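Local atomic coordinates of methylxanthine N1-demethylase NdmA (PDB entry 6ICN), a protein that catalyses the N1-demethylation of caffeine to theobromine and formaldehyde, the first step of bacterial caffeine degradation, as a Rieske-type non-heme iron oxygenase. Residues G94-C99 against G103-T108; W142-L145 against C151-I154; M247-N252 against S270-S275; H33-V38 against R131-E136; G110-V115 against S121-K126. One frame throughout, in Å; residues are numbered along the deposited sequence.

How the interactions relate
Following the chain from the N terminus, 33-38 comes first and waits almost a hundred residues for its partner, 131-136; interaction 4 thus closes a long loop. Nested in that loop, and in series with each other, are interaction 1 (94-99 with 103-108) and interaction 5 (110-115 with 121-126), which touch through neighbouring strands 105-106 and 112-114 of the cluster-binding sheet. Interaction 2 (142-145 with 151-154) closes a short loop next, its strand lying between the two strands of interaction 4. Interaction 3 (247-252 with 270-275) follows in the catalytic sheet and packs against 33-38, joining the two sheets. No pair crosses.

Interaction 1 of 5, residues G94-C99 against G103-T108; sequences GNRLQC and GWQYDT. With FES (Fe2/s2 (inorganic) cluster), chain D.
Q105 has its side-chain amide engaged at both ends by the opposite strand: OE1 accepts from R96 while NE2 donates to Q98. The strands, 96-98 and 105-106, form the antiparallel hairpin of the Rieske fold that carries the C-X2-H half of the cluster motif (C99, H102) in its turn, the C-X-H half being C80 and H82. R96 reaches over with its chain extended, and NH1 meets Q105 OE1 at 2.9 Å, almost in line with the CD-OE1 bond; the guanidinium and amide planes stand 72° apart. On the other side Q105 NE2 gives a straight bond of 2.9 Å to Q98 OE1, the two amide planes 22° apart. Q98, its non-hydrogen-bonded pair partner, presents this oxygen with CG anti to the backbone N (chi1 178°) and the chain extended. A leucine in place of Q105 would probably leave R96 NH1 and Q98 OE1 without this shared mate and both side chains freer to turn.

L97 and Y106 are the hydrogen-bonded pair, with L97 N to Y106 O at 2.9 Å and Y106 N to L97 O at 2.8 Å. Nearer the turn C99 N donates to W104 O. Y106 sends its OH to A81 N in the other cluster loop. C99 SG binds FE1 at 2.3 Å, sharing that iron with C80, and the W104 indole turns one face to the cluster, its CD1 3.4 Å from sulfide S2.

Interaction 2 of 5, residues W142-L145 against C151-I154; sequences WIRL and CTEI
I154 lays a methyl over one face of the W142 indole, and these two residues carry most of the contact. CG2 sits above the five-membered ring, 3.8 Å from its centroid and 16° off the normal, a CH-pi contact; its closest ring atom is W142 CE2, at 3.7 Å. The other branch of I154 ends alongside the root of the ring, CD1 lying 4.1 Å from W142 CG. At the ring's polar end W142 NE1 bonds to R137 O.

R144 makes the second half. Its chain starts extended and bends at chi3 (60°), which swings the guanidinium to T152. NH1 gives T152 OG1 a bond of 3.1 Å, with the hydroxyl in the guanidinium plane; T152 O is equally near NH1, but at too poor an angle to count as a bond. T152 OG1 is also tied to H33 O, so two bonds grip this buried hydroxyl. The guanidinium is held further by D133, in a salt bridge through NH2, and by S147 at NE.

This is the exit from the Rieske domain's antiparallel sheet: the chain leaves strand 140-144, doubles back over its side chains, and goes on to strand 166-175 of the catalytic sheet in this Rieske oxygenase.

Interaction 3 of 5, residues M247-N252 against S270-S275; sequences MPFAIN and SCPVDS
Apolar contact between F249 and P272 comes first. The phenyl ring reaches the proline with its CE2, which lies 4.1 Å from P272 CG. F249 holds its CG anti to the carbonyl carbon (chi1 -61°), which directs the ring along the second strand, past the S270 carbonyl, whose O is 3.9 Å from F249 CB. One ring face is covered from its own segment by P248, whose CG sits 3.7 Å above the plane, offset toward the rim; a cis peptide bond precedes that proline. Y335 of helix 330-348 and A179 of helix 179-186 also pack on the phenyl group.

The segments belong to strands 250-257 and 263-274, a hairpin of the antiparallel sheet of the catalytic domain, which has the helix-grip fold of Rieske oxygenases. Here the two strands have drawn apart: the pairing seen further along, where I251 bonds to N268, does not extend to F249 and S270.

Polar contact between the segments runs through water. F249 O is 3.7 Å from S270 N, with no hydrogen bond between them, and that buried N has no partner in the model. Two waters lie between F249 O and S270 OG instead; one is 2.8 Å from F249 O and only weakly bonded to S270 OG, while the other is close to S270 OG and weak to F249 O. S270 OG also bonds to N280 OD1.

Interaction 4 of 5, residues H33-V38 against R131-E136; sequences HFWHPV and RFDCEE
W35 pushes the far end of its indole against D133, C134 and E135, and this one side chain makes practically the whole contact. R131, first in the segment, does not touch W35 but fixes a residue that does: its NH2 forms a salt bridge of 2.7 Å to D133 OD1, the oxygen lying in the guanidinium plane. D133 CB is 3.6 Å from W35 CH2, and D133 O lies 3.8 Å from W35 CZ3, so the benzene part of the indole touches both side chain and backbone. At C134 only the backbone takes part, with N 4.0 Å from W35 CZ3; its side chain leaves on the far side and packs on Y73 and A75. E135 follows with its aliphatic part, CG packing 3.8 Å from W35 CH2. The chain then bends at chi2 (-76°), leaving the carboxylate plane 65° from the ring plane.

The axes of strands 35-38 and 131-136 pass 8.9 Å apart, since strand 140-144 of the Rieske domain's antiparallel sheet lies between them, and cross at 67°; the indole bridges across that strand, with W142 and R144 also packing on it.

The contact is van der Waals packing of aromatic carbons on the methylenes of D133 and E135 and the backbone of D133 and C134. D133 pairs with R131 through OD1 and R144 through OD2, so arginines probably meet its charge while CB packs on the indole; W35 NE1 has a weak bond to T152 O.

Interaction 5 of 5, residues G110-V115 against S121-K126; sequences GACQLV and SPIPNK
No ring takes part across this contact; its flat group is the peptide joining Q113 to L114, and I123 sets a methyl on one face of it. CD1 stands almost directly above Q113 C at 3.4 Å, with Q113 O at 3.6 Å and L114 N at 3.7 Å, so the methyl covers the middle of the peptide. The neighbouring peptide is touched too, C112 O being 3.7 Å from I123 CD1. I123 reaches this place by holding CG1 anti to its own carbonyl carbon (chi1 -65°), with CD1 then extended beyond it.

The rest is contact between aliphatic flanks. V115 CG2 meets I123 CG1 at 4.0 Å as the two side chains run past each other in opposite directions. On the other branch I123 CG2 approaches C112 CB at 4.2 Å. A serine at I123 would probably uncover the Q113-L114 peptide face and open a gap beside V115 and C112.

Beyond the two segments, C112 and V115 pack on W104, the indole beside the cluster, and V115 also touches V326 of the second subunit, where V324 packs on P124 and K126. No hydrogen bond joins the segments: the loop 121-126 simply folds back over the edge strand 112-114 of the small antiparallel sheet that forms the cluster-binding part of the Rieske domain.

Interaction 1 of 5, residues G94-C99 against G103-T108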
# COMPACT_ATOMS: atom_id res chain seq x y z
N GLY A 94 -37.63 10.77 12.40
CA GLY A 94 -38.47 10.84 13.58
C GLY A 94 -38.02 9.81 14.59
O GLY A 94 -36.83 9.70 14.93
N ASN A 95 -38.97 9.01 15.07
CA ASN A 95 -38.68 7.93 16.00
C ASN A 95 -38.69 6.58 15.31
O ASN A 95 -39.00 5.56 15.92
CB ASN A 95 -39.69 7.96 17.16
CG ASN A 95 -39.58 9.25 17.98
OD1 ASN A 95 -38.74 10.11 17.71
ND2 ASN A 95 -40.45 9.39 18.99
N ARG A 96 -38.34 6.56 14.02
CA ARG A 96 -38.33 5.33 13.24
C ARG A 96 -37.01 5.17 12.49
O ARG A 96 -36.28 6.13 12.26
CB ARG A 96 -39.47 5.30 12.22
CG ARG A 96 -40.88 5.38 12.83
CD ARG A 96 -41.92 5.38 11.74
NE ARG A 96 -43.28 5.57 12.26
CZ ARG A 96 -44.29 5.95 11.50
NH1 ARG A 96 -44.10 6.17 10.20
NH2 ARG A 96 -45.50 6.11 12.04
N LEU A 97 -36.74 3.93 12.08
CA LEU A 97 -35.57 3.59 11.28
C LEU A 97 -36.04 3.27 9.87
O LEU A 97 -36.85 2.35 9.66
CB LEU A 97 -34.82 2.40 11.89
CG LEU A 97 -33.57 1.88 11.14
CD1 LEU A 97 -32.55 3.02 10.95
CD2 LEU A 97 -32.95 0.73 11.91
N GLN A 98 -35.52 4.01 8.89
CA GLN A 98 -35.95 3.94 7.51
C GLN A 98 -34.94 3.14 6.68
O GLN A 98 -33.75 3.46 6.67
CB GLN A 98 -36.11 5.34 6.93
CG GLN A 98 -36.53 5.37 5.47
CD GLN A 98 -36.86 6.78 5.02
OE1 GLN A 98 -37.69 7.45 5.65
NE2 GLN A 98 -36.22 7.23 3.97
N CYS A 99 -35.43 2.13 5.99
CA CYS A 99 -34.57 1.32 5.13
C CYS A 99 -34.08 2.15 3.94
O CYS A 99 -34.86 2.91 3.35
CB CYS A 99 -35.35 0.12 4.61
SG CYS A 99 -34.38 -0.97 3.55
N GLY A 103 -37.45 2.56 1.51
CA GLY A 103 -37.95 3.53 2.47
C GLY A 103 -38.95 3.01 3.49
O GLY A 103 -39.61 3.83 4.15
N TRP A 104 -39.09 1.70 3.67
CA TRP A 104 -39.96 1.24 4.75
C TRP A 104 -39.47 1.78 6.09
O TRP A 104 -38.27 1.84 6.35
CB TRP A 104 -40.00 -0.29 4.81
CG TRP A 104 -40.74 -0.97 3.70
CD1 TRP A 104 -41.04 -0.47 2.46
CD2 TRP A 104 -41.27 -2.30 3.74
NE1 TRP A 104 -41.72 -1.43 1.72
CE2 TRP A 104 -41.88 -2.55 2.50
CE3 TRP A 104 -41.28 -3.31 4.71
CZ2 TRP A 104 -42.49 -3.77 2.18
CZ3 TRP A 104 -41.89 -4.52 4.40
CH2 TRP A 104 -42.48 -4.74 3.15
N GLN A 105 -40.40 2.18 6.96
CA GLN A 105 -40.03 2.76 8.25
C GLN A 105 -40.44 1.83 9.38
O GLN A 105 -41.60 1.41 9.45
CB GLN A 105 -40.69 4.12 8.45
CG GLN A 105 -40.27 5.14 7.41
CD GLN A 105 -40.78 6.52 7.78
OE1 GLN A 105 -41.72 6.65 8.57
NE2 GLN A 105 -40.16 7.55 7.23
N TYR A 106 -39.50 1.51 10.26
CA TYR A 106 -39.73 0.61 11.39
C TYR A 106 -39.78 1.37 12.71
O TYR A 106 -38.92 2.23 12.98
CB TYR A 106 -38.63 -0.45 11.45
CG TYR A 106 -38.66 -1.37 10.26
CD1 TYR A 106 -39.46 -2.50 10.27
CD2 TYR A 106 -37.91 -1.08 9.11
CE1 TYR A 106 -39.51 -3.36 9.18
CE2 TYR A 106 -37.95 -1.94 7.99
CZ TYR A 106 -38.75 -3.08 8.04
OH TYR A 106 -38.82 -3.97 6.98
N ASP A 107 -40.77 1.04 13.55
CA ASP A 107 -40.87 1.69 14.86
C ASP A 107 -39.99 0.99 15.90
O ASP A 107 -39.25 0.04 15.61
CB ASP A 107 -42.35 1.78 15.28
CG ASP A 107 -43.00 0.42 15.57
OD1 ASP A 107 -42.29 -0.59 15.81
OD2 ASP A 107 -44.27 0.38 15.60
N THR A 108 -40.05 1.47 17.16
CA THR A 108 -39.20 0.92 18.21
C THR A 108 -39.49 -0.55 18.49
O THR A 108 -38.67 -1.22 19.13
CB THR A 108 -39.36 1.70 19.51
OG1 THR A 108 -40.72 1.61 19.94
CG2 THR A 108 -38.95 3.15 19.32
FE1 FES D . -36.08 -2.38 2.80
FE2 FES D . -37.27 -2.63 0.42
S1 FES D . -35.50 -3.77 1.20
S2 FES D . -37.71 -1.14 1.98
O HOH W 1 -41.21 4.42 16.93
O HOH W 2 -39.85 6.59 3.99

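Interaction 2 of 5, residues W142-L145 against C151-I154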
# COMPACT_ATOMS: atom_id res chain seq x y z
N TRP A 142 -25.86 -1.94 25.49
CA TRP A 142 -25.93 -3.35 25.85
C TRP A 142 -27.13 -4.01 25.17
O TRP A 142 -28.20 -3.41 25.08
CB TRP A 142 -26.08 -3.51 27.36
CG TRP A 142 -25.03 -2.85 28.17
CD1 TRP A 142 -24.94 -1.52 28.49
CD2 TRP A 142 -23.92 -3.50 28.79
NE1 TRP A 142 -23.82 -1.30 29.27
CE2 TRP A 142 -23.17 -2.50 29.46
CE3 TRP A 142 -23.44 -4.82 28.82
CZ2 TRP A 142 -22.01 -2.78 30.18
CZ3 TRP A 142 -22.30 -5.10 29.54
CH2 TRP A 142 -21.59 -4.09 30.20
N ILE A 143 -26.95 -5.25 24.70
CA ILE A 143 -28.02 -6.00 24.05
C ILE A 143 -28.15 -7.38 24.70
O ILE A 143 -27.15 -8.04 24.97
CB ILE A 143 -27.77 -6.15 22.53
CG1 ILE A 143 -27.88 -4.78 21.85
CG2 ILE A 143 -28.77 -7.13 21.90
CD1 ILE A 143 -27.52 -4.84 20.36
N ARG A 144 -29.40 -7.80 24.95
CA ARG A 144 -29.69 -9.17 25.36
C ARG A 144 -30.51 -9.84 24.27
O ARG A 144 -31.65 -9.42 24.00
CB ARG A 144 -30.43 -9.24 26.70
CG ARG A 144 -30.76 -10.69 27.12
CD ARG A 144 -31.34 -10.72 28.53
NE ARG A 144 -32.57 -9.93 28.64
CZ ARG A 144 -33.18 -9.67 29.79
NH1 ARG A 144 -32.70 -10.15 30.93
NH2 ARG A 144 -34.30 -8.95 29.80
N LEU A 145 -29.95 -10.88 23.65
CA LEU A 145 -30.61 -11.48 22.49
C LEU A 145 -31.83 -12.31 22.88
O LEU A 145 -32.82 -12.33 22.15
CB LEU A 145 -29.62 -12.34 21.71
CG LEU A 145 -28.57 -11.55 20.93
CD1 LEU A 145 -27.49 -12.49 20.44
CD2 LEU A 145 -29.23 -10.83 19.76
N CYS A 151 -33.80 -13.41 33.81
CA CYS A 151 -33.13 -13.47 35.11
C CYS A 151 -31.71 -12.91 35.08
O CYS A 151 -30.94 -13.15 36.01
CB CYS A 151 -33.09 -14.92 35.64
SG CYS A 151 -32.09 -16.04 34.66
N THR A 152 -31.35 -12.18 34.04
CA THR A 152 -30.01 -11.61 33.93
C THR A 152 -30.10 -10.09 33.90
O THR A 152 -31.13 -9.53 33.48
CB THR A 152 -29.30 -12.12 32.67
OG1 THR A 152 -30.09 -11.76 31.52
CG2 THR A 152 -29.16 -13.65 32.72
N GLU A 153 -29.04 -9.43 34.34
CA GLU A 153 -29.00 -7.98 34.38
C GLU A 153 -27.68 -7.48 33.81
O GLU A 153 -26.72 -8.24 33.65
CB GLU A 153 -29.18 -7.43 35.79
CG GLU A 153 -30.61 -7.56 36.28
CD GLU A 153 -30.84 -6.85 37.59
OE1 GLU A 153 -31.99 -6.38 37.80
OE2 GLU A 153 -29.90 -6.78 38.41
N ILE A 154 -27.66 -6.19 33.51
CA ILE A 154 -26.43 -5.58 33.01
C ILE A 154 -25.35 -5.64 34.09
O ILE A 154 -25.64 -5.36 35.27
CB ILE A 154 -26.69 -4.14 32.54
CG1 ILE A 154 -27.55 -4.18 31.28
CG2 ILE A 154 -25.37 -3.38 32.30
CD1 ILE A 154 -28.12 -2.83 30.84

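Interaction 3 of 5, residues M247-N252 against S270-S275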
# COMPACT_ATOMS: atom_id res chain seq x y z
N MET A 247 -20.96 -12.46 35.83
CA MET A 247 -20.83 -13.55 34.86
C MET A 247 -21.65 -13.25 33.63
O MET A 247 -22.77 -12.73 33.75
CB MET A 247 -21.25 -14.90 35.47
CG MET A 247 -20.33 -15.32 36.60
SD MET A 247 -18.69 -15.82 35.96
CE MET A 247 -19.11 -17.35 35.19
N PRO A 248 -21.14 -13.60 32.44
CA PRO A 248 -19.90 -14.36 32.18
C PRO A 248 -18.64 -13.57 31.85
O PRO A 248 -17.57 -14.14 31.97
CB PRO A 248 -20.27 -15.21 30.97
CG PRO A 248 -21.27 -14.37 30.22
CD PRO A 248 -22.01 -13.56 31.25
N PHE A 249 -18.74 -12.31 31.39
CA PHE A 249 -17.56 -11.70 30.76
C PHE A 249 -17.15 -10.35 31.32
O PHE A 249 -16.21 -9.75 30.78
CB PHE A 249 -17.79 -11.57 29.25
CG PHE A 249 -18.00 -12.87 28.54
CD1 PHE A 249 -17.20 -13.98 28.81
CD2 PHE A 249 -19.01 -12.99 27.60
CE1 PHE A 249 -17.43 -15.19 28.16
CE2 PHE A 249 -19.25 -14.20 26.94
CZ PHE A 249 -18.44 -15.31 27.23
N ALA A 250 -17.82 -9.83 32.34
CA ALA A 250 -17.51 -8.50 32.84
C ALA A 250 -16.69 -8.59 34.11
O ALA A 250 -17.00 -9.39 35.00
CB ALA A 250 -18.79 -7.71 33.10
N ILE A 251 -15.65 -7.76 34.21
CA ILE A 251 -14.79 -7.71 35.39
C ILE A 251 -14.72 -6.29 35.93
O ILE A 251 -14.32 -5.37 35.21
CB ILE A 251 -13.38 -8.23 35.09
CG1 ILE A 251 -13.44 -9.69 34.62
CG2 ILE A 251 -12.46 -8.07 36.31
CD1 ILE A 251 -12.20 -10.09 33.85
N ASN A 252 -15.09 -6.12 37.20
CA ASN A 252 -14.93 -4.85 37.91
C ASN A 252 -13.80 -5.05 38.92
O ASN A 252 -13.94 -5.84 39.86
CB ASN A 252 -16.23 -4.44 38.59
CG ASN A 252 -16.14 -3.05 39.21
OD1 ASN A 252 -16.47 -2.05 38.56
ND2 ASN A 252 -15.72 -2.98 40.47
N SER A 270 -15.96 -8.01 27.52
CA SER A 270 -15.75 -8.48 26.15
C SER A 270 -17.10 -8.71 25.48
O SER A 270 -17.96 -9.40 26.03
CB SER A 270 -14.95 -9.79 26.11
OG SER A 270 -13.69 -9.68 26.75
N CYS A 271 -17.27 -8.15 24.28
CA CYS A 271 -18.36 -8.55 23.40
C CYS A 271 -17.96 -9.79 22.61
O CYS A 271 -16.99 -9.74 21.84
CB CYS A 271 -18.72 -7.43 22.44
SG CYS A 271 -20.05 -7.84 21.25
N PRO A 272 -18.65 -10.91 22.79
CA PRO A 272 -18.39 -12.08 21.94
C PRO A 272 -18.96 -11.87 20.55
O PRO A 272 -20.14 -12.14 20.28
CB PRO A 272 -19.11 -13.21 22.69
CG PRO A 272 -20.28 -12.51 23.33
CD PRO A 272 -19.74 -11.16 23.75
N VAL A 273 -18.13 -11.37 19.65
CA VAL A 273 -18.64 -10.98 18.34
C VAL A 273 -18.98 -12.21 17.53
O VAL A 273 -20.04 -12.28 16.89
CB VAL A 273 -17.60 -10.08 17.62
CG1 VAL A 273 -17.97 -9.91 16.15
CG2 VAL A 273 -17.51 -8.73 18.31
N ASP A 274 -18.08 -13.19 17.52
CA ASP A 274 -18.35 -14.47 16.88
C ASP A 274 -17.47 -15.53 17.55
O ASP A 274 -16.93 -15.29 18.64
CB ASP A 274 -18.16 -14.38 15.36
CG ASP A 274 -16.75 -13.98 14.95
OD1 ASP A 274 -15.78 -14.26 15.68
OD2 ASP A 274 -16.60 -13.39 13.86
N SER A 275 -17.31 -16.67 16.89
CA SER A 275 -16.62 -17.81 17.48
C SER A 275 -15.15 -17.55 17.77
O SER A 275 -14.56 -18.27 18.59
CB SER A 275 -16.73 -19.03 16.55
OG SER A 275 -15.90 -18.88 15.41
O HOH W 3 -13.88 -11.09 28.83
O HOH W 4 -13.47 -9.24 30.20

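Interaction 4 of 5, residues H33-V38 against R131-E136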
# COMPACT_ATOMS: atom_id res chain seq x y z
N HIS A 33 -28.58 -15.41 26.61
CA HIS A 33 -29.43 -14.95 27.70
C HIS A 33 -28.83 -13.84 28.53
O HIS A 33 -29.52 -13.28 29.38
CB HIS A 33 -29.78 -16.15 28.60
CG HIS A 33 -30.69 -17.12 27.92
ND1 HIS A 33 -32.06 -17.08 28.08
CD2 HIS A 33 -30.45 -18.11 27.03
CE1 HIS A 33 -32.62 -18.01 27.33
NE2 HIS A 33 -31.66 -18.65 26.69
N PHE A 34 -27.56 -13.48 28.31
CA PHE A 34 -26.91 -12.42 29.06
C PHE A 34 -26.92 -11.11 28.27
O PHE A 34 -27.10 -11.10 27.05
CB PHE A 34 -25.46 -12.78 29.38
CG PHE A 34 -25.33 -13.93 30.34
CD1 PHE A 34 -25.52 -13.72 31.70
CD2 PHE A 34 -24.98 -15.19 29.89
CE1 PHE A 34 -25.40 -14.78 32.61
CE2 PHE A 34 -24.85 -16.25 30.78
CZ PHE A 34 -25.06 -16.03 32.14
N TRP A 35 -26.77 -10.01 29.00
CA TRP A 35 -26.50 -8.71 28.39
C TRP A 35 -25.04 -8.63 27.97
O TRP A 35 -24.14 -8.90 28.78
CB TRP A 35 -26.80 -7.59 29.38
CG TRP A 35 -28.27 -7.46 29.74
CD1 TRP A 35 -28.94 -8.16 30.72
CD2 TRP A 35 -29.23 -6.59 29.14
NE1 TRP A 35 -30.27 -7.77 30.75
CE2 TRP A 35 -30.47 -6.81 29.79
CE3 TRP A 35 -29.17 -5.64 28.11
CZ2 TRP A 35 -31.62 -6.11 29.45
CZ3 TRP A 35 -30.33 -4.96 27.77
CH2 TRP A 35 -31.53 -5.18 28.45
N HIS A 36 -24.80 -8.20 26.74
CA HIS A 36 -23.44 -7.98 26.26
C HIS A 36 -23.32 -6.57 25.69
O HIS A 36 -24.23 -6.11 25.01
CB HIS A 36 -23.07 -8.99 25.16
CG HIS A 36 -23.19 -10.42 25.58
ND1 HIS A 36 -22.25 -11.04 26.38
CD2 HIS A 36 -24.12 -11.36 25.29
CE1 HIS A 36 -22.61 -12.30 26.59
NE2 HIS A 36 -23.75 -12.52 25.93
N PRO A 37 -22.18 -5.91 25.91
CA PRO A 37 -21.97 -4.59 25.29
C PRO A 37 -21.65 -4.78 23.82
O PRO A 37 -20.95 -5.73 23.44
CB PRO A 37 -20.76 -4.04 26.05
CG PRO A 37 -19.94 -5.31 26.36
CD PRO A 37 -20.97 -6.42 26.58
N VAL A 38 -22.15 -3.88 22.98
CA VAL A 38 -21.89 -3.99 21.55
C VAL A 38 -21.17 -2.78 20.99
O VAL A 38 -20.51 -2.91 19.94
CB VAL A 38 -23.18 -4.27 20.76
CG1 VAL A 38 -23.76 -5.64 21.17
CG2 VAL A 38 -24.23 -3.13 20.95
N ARG A 131 -36.76 -7.39 17.17
CA ARG A 131 -36.06 -6.43 18.01
C ARG A 131 -35.63 -7.11 19.29
O ARG A 131 -36.11 -8.19 19.65
CB ARG A 131 -36.92 -5.18 18.29
CG ARG A 131 -38.23 -5.41 19.02
CD ARG A 131 -38.12 -4.92 20.46
NE ARG A 131 -37.95 -6.06 21.36
CZ ARG A 131 -37.46 -5.99 22.60
NH1 ARG A 131 -37.06 -4.84 23.13
NH2 ARG A 131 -37.36 -7.11 23.30
N PHE A 132 -34.67 -6.49 19.97
CA PHE A 132 -34.01 -7.10 21.11
C PHE A 132 -33.86 -6.08 22.22
O PHE A 132 -33.67 -4.89 21.97
CB PHE A 132 -32.61 -7.64 20.73
CG PHE A 132 -32.64 -8.59 19.59
CD1 PHE A 132 -32.92 -9.94 19.81
CD2 PHE A 132 -32.49 -8.15 18.29
CE1 PHE A 132 -32.99 -10.82 18.75
CE2 PHE A 132 -32.58 -9.02 17.23
CZ PHE A 132 -32.82 -10.37 17.46
N ASP A 133 -33.94 -6.58 23.46
CA ASP A 133 -33.68 -5.74 24.62
C ASP A 133 -32.36 -5.00 24.46
O ASP A 133 -31.32 -5.61 24.16
CB ASP A 133 -33.67 -6.59 25.90
CG ASP A 133 -35.08 -6.85 26.44
OD1 ASP A 133 -36.05 -6.77 25.65
OD2 ASP A 133 -35.22 -7.14 27.65
N CYS A 134 -32.42 -3.68 24.61
CA CYS A 134 -31.29 -2.80 24.33
C CYS A 134 -31.33 -1.63 25.31
O CYS A 134 -32.35 -0.95 25.41
CB CYS A 134 -31.37 -2.27 22.89
SG CYS A 134 -29.95 -1.24 22.44
N GLU A 135 -30.22 -1.40 26.02
CA GLU A 135 -30.13 -0.33 27.00
C GLU A 135 -28.74 0.30 27.00
O GLU A 135 -27.73 -0.39 26.81
CB GLU A 135 -30.39 -0.82 28.44
CG GLU A 135 -31.75 -1.41 28.66
CD GLU A 135 -32.83 -0.35 28.76
OE1 GLU A 135 -32.50 0.81 29.12
OE2 GLU A 135 -34.00 -0.67 28.47
N GLU A 136 -28.70 1.60 27.26
CA GLU A 136 -27.45 2.28 27.59
C GLU A 136 -27.18 2.18 29.09
O GLU A 136 -28.09 2.34 29.92
CB GLU A 136 -27.49 3.76 27.17
CG GLU A 136 -26.20 4.54 27.49
CD GLU A 136 -26.10 5.05 28.94
OE1 GLU A 136 -24.98 5.09 29.51
OE2 GLU A 136 -27.13 5.44 29.53

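Interaction 5 of 5, residues G110-V115 against S121-K126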
# COMPACT_ATOMS: atom_id res chain seq x y z
N GLY A 110 -39.87 -2.77 16.06
CA GLY A 110 -39.57 -3.51 14.85
C GLY A 110 -40.71 -3.64 13.87
O GLY A 110 -40.58 -4.40 12.91
N ALA A 111 -41.82 -2.92 14.07
CA ALA A 111 -42.98 -3.02 13.18
C ALA A 111 -42.91 -1.97 12.07
O ALA A 111 -42.64 -0.80 12.35
CB ALA A 111 -44.28 -2.83 13.97
N CYS A 112 -43.18 -2.39 10.83
CA CYS A 112 -43.21 -1.42 9.74
C CYS A 112 -44.47 -0.57 9.85
O CYS A 112 -45.58 -1.11 10.00
CB CYS A 112 -43.18 -2.11 8.38
SG CYS A 112 -43.26 -0.94 7.00
N GLN A 113 -44.31 0.75 9.77
CA GLN A 113 -45.43 1.68 9.90
C GLN A 113 -45.63 2.54 8.66
O GLN A 113 -46.58 3.34 8.63
CB GLN A 113 -45.24 2.58 11.13
CG GLN A 113 -45.20 1.84 12.47
CD GLN A 113 -46.50 1.09 12.79
OE1 GLN A 113 -47.55 1.32 12.17
NE2 GLN A 113 -46.42 0.17 13.75
N LEU A 114 -44.79 2.40 7.64
CA LEU A 114 -44.94 3.16 6.41
C LEU A 114 -44.32 2.37 5.27
O LEU A 114 -43.14 1.98 5.36
CB LEU A 114 -44.29 4.53 6.50
CG LEU A 114 -44.39 5.32 5.19
CD1 LEU A 114 -45.84 5.59 4.82
CD2 LEU A 114 -43.58 6.61 5.27
N VAL A 115 -45.10 2.14 4.22
CA VAL A 115 -44.64 1.59 2.95
C VAL A 115 -44.85 2.66 1.89
O VAL A 115 -45.96 2.84 1.39
CB VAL A 115 -45.40 0.30 2.60
CG1 VAL A 115 -45.02 -0.21 1.19
CG2 VAL A 115 -45.19 -0.77 3.68
N SER A 121 -52.53 1.12 0.73
CA SER A 121 -52.75 -0.29 0.98
C SER A 121 -52.47 -0.63 2.44
O SER A 121 -51.69 0.05 3.11
CB SER A 121 -51.85 -1.14 0.08
OG SER A 121 -52.11 -0.93 -1.29
N PRO A 122 -53.09 -1.68 2.96
CA PRO A 122 -52.71 -2.15 4.30
C PRO A 122 -51.29 -2.69 4.29
O PRO A 122 -50.86 -3.35 3.33
CB PRO A 122 -53.74 -3.24 4.61
CG PRO A 122 -54.34 -3.63 3.30
CD PRO A 122 -54.26 -2.41 2.43
N ILE A 123 -50.57 -2.40 5.36
CA ILE A 123 -49.19 -2.90 5.51
C ILE A 123 -49.25 -4.39 5.81
O ILE A 123 -50.03 -4.81 6.68
CB ILE A 123 -48.46 -2.13 6.61
CG1 ILE A 123 -48.31 -0.65 6.21
CG2 ILE A 123 -47.08 -2.78 6.94
CD1 ILE A 123 -47.72 0.25 7.29
N PRO A 124 -48.48 -5.23 5.12
CA PRO A 124 -48.53 -6.67 5.39
C PRO A 124 -48.29 -6.99 6.85
O PRO A 124 -47.48 -6.35 7.54
CB PRO A 124 -47.42 -7.23 4.50
CG PRO A 124 -47.37 -6.30 3.38
CD PRO A 124 -47.57 -4.94 3.99
N ASN A 125 -49.02 -7.99 7.34
CA ASN A 125 -48.88 -8.44 8.71
C ASN A 125 -47.44 -8.86 9.02
O ASN A 125 -46.97 -8.66 10.14
CB ASN A 125 -49.85 -9.60 8.96
CG ASN A 125 -49.79 -10.09 10.38
OD1 ASN A 125 -50.14 -9.37 11.31
ND2 ASN A 125 -49.34 -11.32 10.55
N LYS A 126 -46.74 -9.44 8.06
CA LYS A 126 -45.39 -9.92 8.33
C LYS A 126 -44.32 -8.85 8.13
O LYS A 126 -43.13 -9.17 8.24
CB LYS A 126 -45.09 -11.14 7.45
CG LYS A 126 -45.72 -12.40 8.02
CD LYS A 126 -45.75 -13.54 7.02
CE LYS A 126 -46.54 -14.74 7.58
NZ LYS A 126 -46.06 -15.15 8.93